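Local coordinates for protein RNA-dependent RNA Polymerase (PDB 6TZ0) that catalyses RNA-templated RNA synthesis inside a double-stranded RNA virus, making plus strands in transcription and probably minus strands in genome replication, at residues N447-M452 / L492-L497; E415-F420 / L499-Y504. All coordinates share one frame; numbering follows the deposited sequence.

Contact 1: residues N447-M452 / L492-L497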
ATOM      1  N   ASN A 447     -15.286   4.175  -7.182  1.00 62.55           N
ATOM      2  CA  ASN A 447     -14.153   4.134  -6.277  1.00 62.55           C
ATOM      3  C   ASN A 447     -12.846   3.807  -6.980  1.00 62.55           C
ATOM      4  O   ASN A 447     -11.830   3.612  -6.305  1.00 62.55           O
ATOM      5  CB  ASN A 447     -14.407   3.129  -5.146  1.00 62.55           C
ATOM      6  CG  ASN A 447     -14.763   1.742  -5.651  1.00 62.55           C
ATOM      7  OD1 ASN A 447     -14.814   1.487  -6.852  1.00 62.55           O
ATOM      8  ND2 ASN A 447     -14.991   0.828  -4.720  1.00 62.55           N
ATOM      9  N   SER A 448     -12.845   3.722  -8.305  1.00 51.80           N
ATOM     10  CA  SER A 448     -11.620   3.461  -9.039  1.00 51.80           C
ATOM     11  C   SER A 448     -10.910   4.768  -9.346  1.00 51.80           C
ATOM     12  O   SER A 448     -11.547   5.798  -9.583  1.00 51.80           O
ATOM     13  CB  SER A 448     -11.915   2.722 -10.338  1.00 51.80           C
ATOM     14  OG  SER A 448     -12.600   3.567 -11.230  1.00 51.80           O
ATOM     15  N   ARG A 449      -9.580   4.718  -9.352  1.00 42.83           N
ATOM     16  CA  ARG A 449      -8.799   5.912  -9.634  1.00 42.83           C
ATOM     17  C   ARG A 449      -8.844   6.280 -11.108  1.00 42.83           C
ATOM     18  O   ARG A 449      -8.670   7.451 -11.454  1.00 42.83           O
ATOM     19  CB  ARG A 449      -7.360   5.710  -9.178  1.00 42.83           C
ATOM     20  CG  ARG A 449      -7.224   5.643  -7.685  1.00 42.83           C
ATOM     21  CD  ARG A 449      -5.782   5.594  -7.262  1.00 42.83           C
ATOM     22  NE  ARG A 449      -5.667   5.545  -5.811  1.00 42.83           N
ATOM     23  CZ  ARG A 449      -5.640   6.618  -5.032  1.00 42.83           C
ATOM     24  NH1 ARG A 449      -5.717   7.827  -5.560  1.00 42.83           N
ATOM     25  NH2 ARG A 449      -5.532   6.485  -3.723  1.00 42.83           N
ATOM     26  N   ILE A 450      -9.109   5.315 -11.983  1.00 43.09           N
ATOM     27  CA  ILE A 450      -9.061   5.619 -13.406  1.00 43.09           C
ATOM     28  C   ILE A 450     -10.355   6.294 -13.875  1.00 43.09           C
ATOM     29  O   ILE A 450     -10.317   7.151 -14.762  1.00 43.09           O
ATOM     30  CB  ILE A 450      -8.708   4.346 -14.202  1.00 43.09           C
ATOM     31  CG1 ILE A 450      -8.273   4.702 -15.620  1.00 43.09           C
ATOM     32  CG2 ILE A 450      -9.831   3.329 -14.200  1.00 43.09           C
ATOM     33  CD1 ILE A 450      -6.976   5.479 -15.667  1.00 43.09           C
ATOM     34  N   VAL A 451     -11.498   6.002 -13.252  1.00 45.24           N
ATOM     35  CA  VAL A 451     -12.717   6.739 -13.574  1.00 45.24           C
ATOM     36  C   VAL A 451     -12.667   8.136 -12.969  1.00 45.24           C
ATOM     37  O   VAL A 451     -13.100   9.112 -13.591  1.00 45.24           O
ATOM     38  CB  VAL A 451     -13.953   5.936 -13.117  1.00 45.24           C
ATOM     39  CG1 VAL A 451     -15.230   6.739 -13.240  1.00 45.24           C
ATOM     40  CG2 VAL A 451     -14.085   4.697 -13.961  1.00 45.24           C
ATOM     41  N   MET A 452     -12.087   8.252 -11.774  1.00 43.49           N
ATOM     42  CA  MET A 452     -11.827   9.551 -11.159  1.00 43.49           C
ATOM     43  C   MET A 452     -10.898  10.404 -12.014  1.00 43.49           C
ATOM     44  O   MET A 452     -11.081  11.621 -12.119  1.00 43.49           O
ATOM     45  CB  MET A 452     -11.244   9.322  -9.765  1.00 43.49           C
ATOM     46  CG  MET A 452     -10.750  10.528  -8.989  1.00 43.49           C
ATOM     47  SD  MET A 452     -11.914  11.753  -8.397  1.00 43.49           S
ATOM     48  CE  MET A 452     -10.789  13.090  -8.010  1.00 43.49           C
ATOM     49  N   LEU A 492      -5.368   8.217  -0.081  1.00 40.31           N
ATOM     50  CA  LEU A 492      -5.386   9.606  -0.500  1.00 40.31           C
ATOM     51  C   LEU A 492      -5.772   9.699  -1.966  1.00 40.31           C
ATOM     52  O   LEU A 492      -5.647   8.737  -2.724  1.00 40.31           O
ATOM     53  CB  LEU A 492      -4.033  10.266  -0.200  1.00 40.31           C
ATOM     54  CG  LEU A 492      -2.767   9.437  -0.441  1.00 40.31           C
ATOM     55  CD1 LEU A 492      -2.271   9.493  -1.851  1.00 40.31           C
ATOM     56  CD2 LEU A 492      -1.677   9.879   0.510  1.00 40.31           C
ATOM     57  N   ASP A 493      -6.262  10.876  -2.354  1.00 38.76           N
ATOM     58  CA  ASP A 493      -6.847  11.083  -3.670  1.00 38.76           C
ATOM     59  C   ASP A 493      -5.768  11.099  -4.749  1.00 38.76           C
ATOM     60  O   ASP A 493      -4.572  11.012  -4.467  1.00 38.76           O
ATOM     61  CB  ASP A 493      -7.674  12.365  -3.684  1.00 38.76           C
ATOM     62  CG  ASP A 493      -6.887  13.581  -3.231  1.00 38.76           C
ATOM     63  OD1 ASP A 493      -5.741  13.427  -2.767  1.00 38.76           O
ATOM     64  OD2 ASP A 493      -7.419  14.704  -3.343  1.00 38.76           O
ATOM     65  N   ASN A 494      -6.201  11.232  -6.008  1.00 36.45           N
ATOM     66  CA  ASN A 494      -5.282  11.126  -7.136  1.00 36.45           C
ATOM     67  C   ASN A 494      -4.262  12.251  -7.201  1.00 36.45           C
ATOM     68  O   ASN A 494      -3.205  12.069  -7.807  1.00 36.45           O
ATOM     69  CB  ASN A 494      -6.030  11.088  -8.462  1.00 36.45           C
ATOM     70  CG  ASN A 494      -6.615   9.747  -8.752  1.00 36.45           C
ATOM     71  OD1 ASN A 494      -6.125   8.736  -8.267  1.00 36.45           O
ATOM     72  ND2 ASN A 494      -7.588   9.710  -9.639  1.00 36.45           N
ATOM     73  N   ASP A 495      -4.526  13.388  -6.577  1.00 34.89           N
ATOM     74  CA  ASP A 495      -3.604  14.500  -6.722  1.00 34.89           C
ATOM     75  C   ASP A 495      -2.529  14.516  -5.646  1.00 34.89           C
ATOM     76  O   ASP A 495      -1.371  14.842  -5.942  1.00 34.89           O
ATOM     77  CB  ASP A 495      -4.388  15.801  -6.723  1.00 34.89           C
ATOM     78  CG  ASP A 495      -5.413  15.851  -7.823  1.00 34.89           C
ATOM     79  OD1 ASP A 495      -5.159  15.275  -8.900  1.00 34.89           O
ATOM     80  OD2 ASP A 495      -6.494  16.432  -7.594  1.00 34.89           O
ATOM     81  N   ARG A 496      -2.869  14.147  -4.408  1.00 35.09           N
ATOM     82  CA  ARG A 496      -1.828  13.838  -3.435  1.00 35.09           C
ATOM     83  C   ARG A 496      -1.028  12.616  -3.847  1.00 35.09           C
ATOM     84  O   ARG A 496       0.159  12.522  -3.525  1.00 35.09           O
ATOM     85  CB  ARG A 496      -2.418  13.607  -2.049  1.00 35.09           C
ATOM     86  CG  ARG A 496      -2.884  14.835  -1.333  1.00 35.09           C
ATOM     87  CD  ARG A 496      -3.346  14.423   0.045  1.00 35.09           C
ATOM     88  NE  ARG A 496      -3.902  15.515   0.833  1.00 35.09           N
ATOM     89  CZ  ARG A 496      -3.182  16.290   1.633  1.00 35.09           C
ATOM     90  NH1 ARG A 496      -1.875  16.102   1.742  1.00 35.09           N
ATOM     91  NH2 ARG A 496      -3.772  17.254   2.324  1.00 35.09           N
ATOM     92  N   LEU A 497      -1.657  11.674  -4.550  1.00 33.46           N
ATOM     93  CA  LEU A 497      -0.908  10.560  -5.113  1.00 33.46           C
ATOM     94  C   LEU A 497      -0.020  11.033  -6.252  1.00 33.46           C
ATOM     95  O   LEU A 497       1.051  10.471  -6.491  1.00 33.46           O
ATOM     96  CB  LEU A 497      -1.876   9.478  -5.586  1.00 33.46           C
ATOM     97  CG  LEU A 497      -1.285   8.129  -5.976  1.00 33.46           C
ATOM     98  CD1 LEU A 497      -0.669   7.474  -4.767  1.00 33.46           C
ATOM     99  CD2 LEU A 497      -2.324   7.231  -6.600  1.00 33.46           C
TER

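Contact 2: residues E415-F420 / L499-Y504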
ATOM      1  N   GLU A 415       2.237   9.103 -19.623  1.00 38.58           N
ATOM      2  CA  GLU A 415       1.869   7.720 -19.882  1.00 38.58           C
ATOM      3  C   GLU A 415       2.232   6.825 -18.708  1.00 38.58           C
ATOM      4  O   GLU A 415       1.513   5.865 -18.421  1.00 38.58           O
ATOM      5  CB  GLU A 415       2.541   7.243 -21.169  1.00 38.58           C
ATOM      6  CG  GLU A 415       2.141   5.857 -21.635  1.00 38.58           C
ATOM      7  CD  GLU A 415       0.696   5.772 -22.084  1.00 38.58           C
ATOM      8  OE1 GLU A 415       0.145   6.793 -22.538  1.00 38.58           O
ATOM      9  OE2 GLU A 415       0.107   4.677 -21.981  1.00 38.58           O
ATOM     10  N   ALA A 416       3.305   7.161 -17.987  1.00 35.34           N
ATOM     11  CA  ALA A 416       3.661   6.418 -16.784  1.00 35.34           C
ATOM     12  C   ALA A 416       2.637   6.620 -15.674  1.00 35.34           C
ATOM     13  O   ALA A 416       2.307   5.675 -14.957  1.00 35.34           O
ATOM     14  CB  ALA A 416       5.052   6.826 -16.313  1.00 35.34           C
ATOM     15  N   TRP A 417       2.111   7.839 -15.529  1.00 33.66           N
ATOM     16  CA  TRP A 417       1.062   8.096 -14.543  1.00 33.66           C
ATOM     17  C   TRP A 417      -0.232   7.369 -14.886  1.00 33.66           C
ATOM     18  O   TRP A 417      -0.889   6.801 -14.001  1.00 33.66           O
ATOM     19  CB  TRP A 417       0.829   9.601 -14.428  1.00 33.66           C
ATOM     20  CG  TRP A 417      -0.407   9.986 -13.686  1.00 33.66           C
ATOM     21  CD1 TRP A 417      -1.539  10.514 -14.223  1.00 33.66           C
ATOM     22  CD2 TRP A 417      -0.649   9.864 -12.283  1.00 33.66           C
ATOM     23  NE1 TRP A 417      -2.467  10.738 -13.248  1.00 33.66           N
ATOM     24  CE2 TRP A 417      -1.948  10.347 -12.044  1.00 33.66           C
ATOM     25  CE3 TRP A 417       0.104   9.400 -11.205  1.00 33.66           C
ATOM     26  CZ2 TRP A 417      -2.508  10.373 -10.778  1.00 33.66           C
ATOM     27  CZ3 TRP A 417      -0.453   9.431  -9.950  1.00 33.66           C
ATOM     28  CH2 TRP A 417      -1.746   9.911  -9.747  1.00 33.66           C
ATOM     29  N   LEU A 418      -0.606   7.358 -16.166  1.00 37.21           N
ATOM     30  CA  LEU A 418      -1.794   6.609 -16.571  1.00 37.21           C
ATOM     31  C   LEU A 418      -1.618   5.104 -16.394  1.00 37.21           C
ATOM     32  O   LEU A 418      -2.562   4.419 -15.984  1.00 37.21           O
ATOM     33  CB  LEU A 418      -2.164   6.943 -18.015  1.00 37.21           C
ATOM     34  CG  LEU A 418      -3.165   8.076 -18.249  1.00 37.21           C
ATOM     35  CD1 LEU A 418      -2.632   9.437 -17.870  1.00 37.21           C
ATOM     36  CD2 LEU A 418      -3.566   8.074 -19.702  1.00 37.21           C
ATOM     37  N   ASN A 419      -0.420   4.575 -16.660  1.00 39.65           N
ATOM     38  CA  ASN A 419      -0.168   3.159 -16.412  1.00 39.65           C
ATOM     39  C   ASN A 419      -0.122   2.848 -14.926  1.00 39.65           C
ATOM     40  O   ASN A 419      -0.453   1.733 -14.516  1.00 39.65           O
ATOM     41  CB  ASN A 419       1.142   2.731 -17.067  1.00 39.65           C
ATOM     42  CG  ASN A 419       1.078   2.777 -18.573  1.00 39.65           C
ATOM     43  OD1 ASN A 419       0.061   2.441 -19.172  1.00 39.65           O
ATOM     44  ND2 ASN A 419       2.173   3.186 -19.199  1.00 39.65           N
ATOM     45  N   PHE A 420       0.295   3.811 -14.115  1.00 39.11           N
ATOM     46  CA  PHE A 420       0.294   3.635 -12.672  1.00 39.11           C
ATOM     47  C   PHE A 420      -1.126   3.597 -12.129  1.00 39.11           C
ATOM     48  O   PHE A 420      -1.399   2.919 -11.135  1.00 39.11           O
ATOM     49  CB  PHE A 420       1.101   4.770 -12.053  1.00 39.11           C
ATOM     50  CG  PHE A 420       1.215   4.714 -10.572  1.00 39.11           C
ATOM     51  CD1 PHE A 420       2.087   3.834  -9.960  1.00 39.11           C
ATOM     52  CD2 PHE A 420       0.477   5.580  -9.787  1.00 39.11           C
ATOM     53  CE1 PHE A 420       2.203   3.806  -8.593  1.00 39.11           C
ATOM     54  CE2 PHE A 420       0.586   5.552  -8.425  1.00 39.11           C
ATOM     55  CZ  PHE A 420       1.457   4.670  -7.832  1.00 39.11           C
ATOM     56  N   LEU A 499       1.440  14.024  -6.402  1.00 29.90           N
ATOM     57  CA  LEU A 499       2.590  14.752  -5.870  1.00 29.90           C
ATOM     58  C   LEU A 499       3.715  13.815  -5.456  1.00 29.90           C
ATOM     59  O   LEU A 499       4.891  14.186  -5.519  1.00 29.90           O
ATOM     60  CB  LEU A 499       2.180  15.624  -4.689  1.00 29.90           C
ATOM     61  CG  LEU A 499       1.420  16.890  -5.043  1.00 29.90           C
ATOM     62  CD1 LEU A 499       1.027  17.615  -3.772  1.00 29.90           C
ATOM     63  CD2 LEU A 499       2.295  17.761  -5.924  1.00 29.90           C
ATOM     64  N   SER A 500       3.383  12.605  -5.032  1.00 29.88           N
ATOM     65  CA  SER A 500       4.400  11.646  -4.641  1.00 29.88           C
ATOM     66  C   SER A 500       4.853  10.754  -5.785  1.00 29.88           C
ATOM     67  O   SER A 500       5.510   9.741  -5.531  1.00 29.88           O
ATOM     68  CB  SER A 500       3.877  10.783  -3.497  1.00 29.88           C
ATOM     69  OG  SER A 500       2.774  10.005  -3.917  1.00 29.88           O
ATOM     70  N   PHE A 501       4.533  11.097  -7.030  1.00 28.29           N
ATOM     71  CA  PHE A 501       4.821  10.176  -8.120  1.00 28.29           C
ATOM     72  C   PHE A 501       6.227  10.373  -8.670  1.00 28.29           C
ATOM     73  O   PHE A 501       6.918   9.397  -8.977  1.00 28.29           O
ATOM     74  CB  PHE A 501       3.780  10.322  -9.222  1.00 28.29           C
ATOM     75  CG  PHE A 501       3.940   9.331 -10.323  1.00 28.29           C
ATOM     76  CD1 PHE A 501       3.665   7.994 -10.101  1.00 28.29           C
ATOM     77  CD2 PHE A 501       4.348   9.730 -11.582  1.00 28.29           C
ATOM     78  CE1 PHE A 501       3.810   7.074 -11.107  1.00 28.29           C
ATOM     79  CE2 PHE A 501       4.494   8.813 -12.587  1.00 28.29           C
ATOM     80  CZ  PHE A 501       4.223   7.484 -12.352  1.00 28.29           C
ATOM     81  N   MET A 502       6.666  11.619  -8.814  1.00 27.41           N
ATOM     82  CA  MET A 502       8.029  11.864  -9.278  1.00 27.41           C
ATOM     83  C   MET A 502       9.117  11.520  -8.252  1.00 27.41           C
ATOM     84  O   MET A 502      10.176  11.033  -8.686  1.00 27.41           O
ATOM     85  CB  MET A 502       8.139  13.310  -9.788  1.00 27.41           C
ATOM     86  CG  MET A 502       9.471  13.670 -10.438  1.00 27.41           C
ATOM     87  SD  MET A 502       9.915  12.690 -11.879  1.00 27.41           S
ATOM     88  CE  MET A 502       8.855  13.410 -13.120  1.00 27.41           C
ATOM     89  N   PRO A 503       8.954  11.717  -6.924  1.00 26.68           N
ATOM     90  CA  PRO A 503       9.924  11.093  -5.999  1.00 26.68           C
ATOM     91  C   PRO A 503       9.988   9.576  -6.089  1.00 26.68           C
ATOM     92  O   PRO A 503      11.081   9.000  -5.989  1.00 26.68           O
ATOM     93  CB  PRO A 503       9.436  11.562  -4.625  1.00 26.68           C
ATOM     94  CG  PRO A 503       8.816  12.841  -4.890  1.00 26.68           C
ATOM     95  CD  PRO A 503       8.143  12.721  -6.200  1.00 26.68           C
ATOM     96  N   TYR A 504       8.845   8.920  -6.305  1.00 28.98           N
ATOM     97  CA  TYR A 504       8.823   7.481  -6.541  1.00 28.98           C
ATOM     98  C   TYR A 504       9.566   7.105  -7.813  1.00 28.98           C
ATOM     99  O   TYR A 504      10.327   6.134  -7.829  1.00 28.98           O
ATOM    100  CB  TYR A 504       7.377   6.987  -6.602  1.00 28.98           C
ATOM    101  CG  TYR A 504       7.246   5.578  -7.120  1.00 28.98           C
ATOM    102  CD1 TYR A 504       7.661   4.496  -6.364  1.00 28.98           C
ATOM    103  CD2 TYR A 504       6.710   5.333  -8.376  1.00 28.98           C
ATOM    104  CE1 TYR A 504       7.548   3.212  -6.843  1.00 28.98           C
ATOM    105  CE2 TYR A 504       6.602   4.058  -8.867  1.00 28.98           C
ATOM    106  CZ  TYR A 504       7.018   3.000  -8.093  1.00 28.98           C
ATOM    107  OH  TYR A 504       6.901   1.724  -8.577  1.00 28.98           O
TER

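Contact 1: residues N447-M452 / L492-L497
Buried polar packing joins the first turns of two short helices in the central polymerase region, with R449 of 447-452 reaching the start of 492-497. The R449 chain runs extended from CG to NE and brings the guanidinium edge-on to the backbone just before helix 494-499. L492 O lies near the guanidinium plane and accepts from NH2, at a modelled length too short to take literally, and weakly from NH1. NH1 also gives a straighter bond to N494 OD1 (2.9 Å, 161° at the hydrogen), leaving the guanidinium nearly in its own plane but meeting the amide from above the carbonyl plane, off the lone pairs. The N494 amide answers in reverse: its ND2 donates to R449 O at 3.1 Å, in the carbonyl plane and on a lone pair. The two residues thus grip each other twice, a pairing consistent with the modelled orientation of the amide. L497 CD2 covers one guanidinium face, 3.6 Å from R449 NH1, while M452 CG lies 3.3 Å from N494 ND2. S448 and D493 each cap their helix with a weak bond, to V451 N and R496 N. Strand 442-446 leads into the first helix and strand 489-491 into the second; helix 413-422 packs against R449 and N494 through L421, helix 464-469 meets D493 and D495 through S469, and strand 434-437 touches M452 through L436.

Contact 2: residues E415-F420 / L499-Y504
One ring, that of F501, serves two aromatic neighbours at once: it offers a face to the edge of W417, while its CE1 stands over a face of F420 in an oblique pair. The indole comes edge-on, its CE3 3.9 Å from F501 CG and displaced toward the rim of the phenyl face. The six-membered indole ring and the F501 ring make a T-shaped pair, with centroids 5.5 Å apart and planes at 75°. F501 CE1 sits off centre above the F420 ring, 3.5 Å from F420 CG, and the planes meet at 54°, neither stacked nor edge-to-face. The two phenylalanine side chains run antiparallel alongside one another; F420 chi1 near 180° (-179°) turns its ring away from its own backbone N and across to F501. The far end of F501 meets the backbone of the facing helix: CZ lies 3.7 Å from A416 O and 4.1 Å from A416 CB. W417, F420 and F501 form an aromatic cluster between helix 413-422 and helix 501-508, where F501, at the start of its helix, lies against A416, W417 and F420 of the other. One turn on from F501, Y504 adds a looser touch, its CE2 4.4 Å from F420 CE1. No hydrogen bond crosses between the segments; the side-chain contacts are apolar. The cluster extends beyond them: F498 meets the W417 ring edge-to-face, and P426 packs on F420. Helix 501-508 also rests against helix 604-614, where M502 touches A605 and C609 and P503 touches E612.

Contacts 1 and 2 have centres about 12 Å apart, and helix 413-422, one side of contact 2, also packs against contact 1. Helix 494-499 of contact 1 is followed, after S500, by helix 501-508 of contact 2, with S500 at the junction bonding through OG to L497 O. The two contacts touch directly: the indole tip W417 CH2 lies 3.2 Å from N494 O, and L497 CD2, the methyl over the R449 guanidinium, lies 3.8 Å from F420 CE2. A polar contact and an aromatic one therefore pack side by side along consecutive helices. Both lie within the central polymerase region but away from the residues that bind nucleotide and magnesium, among them D547 and D680.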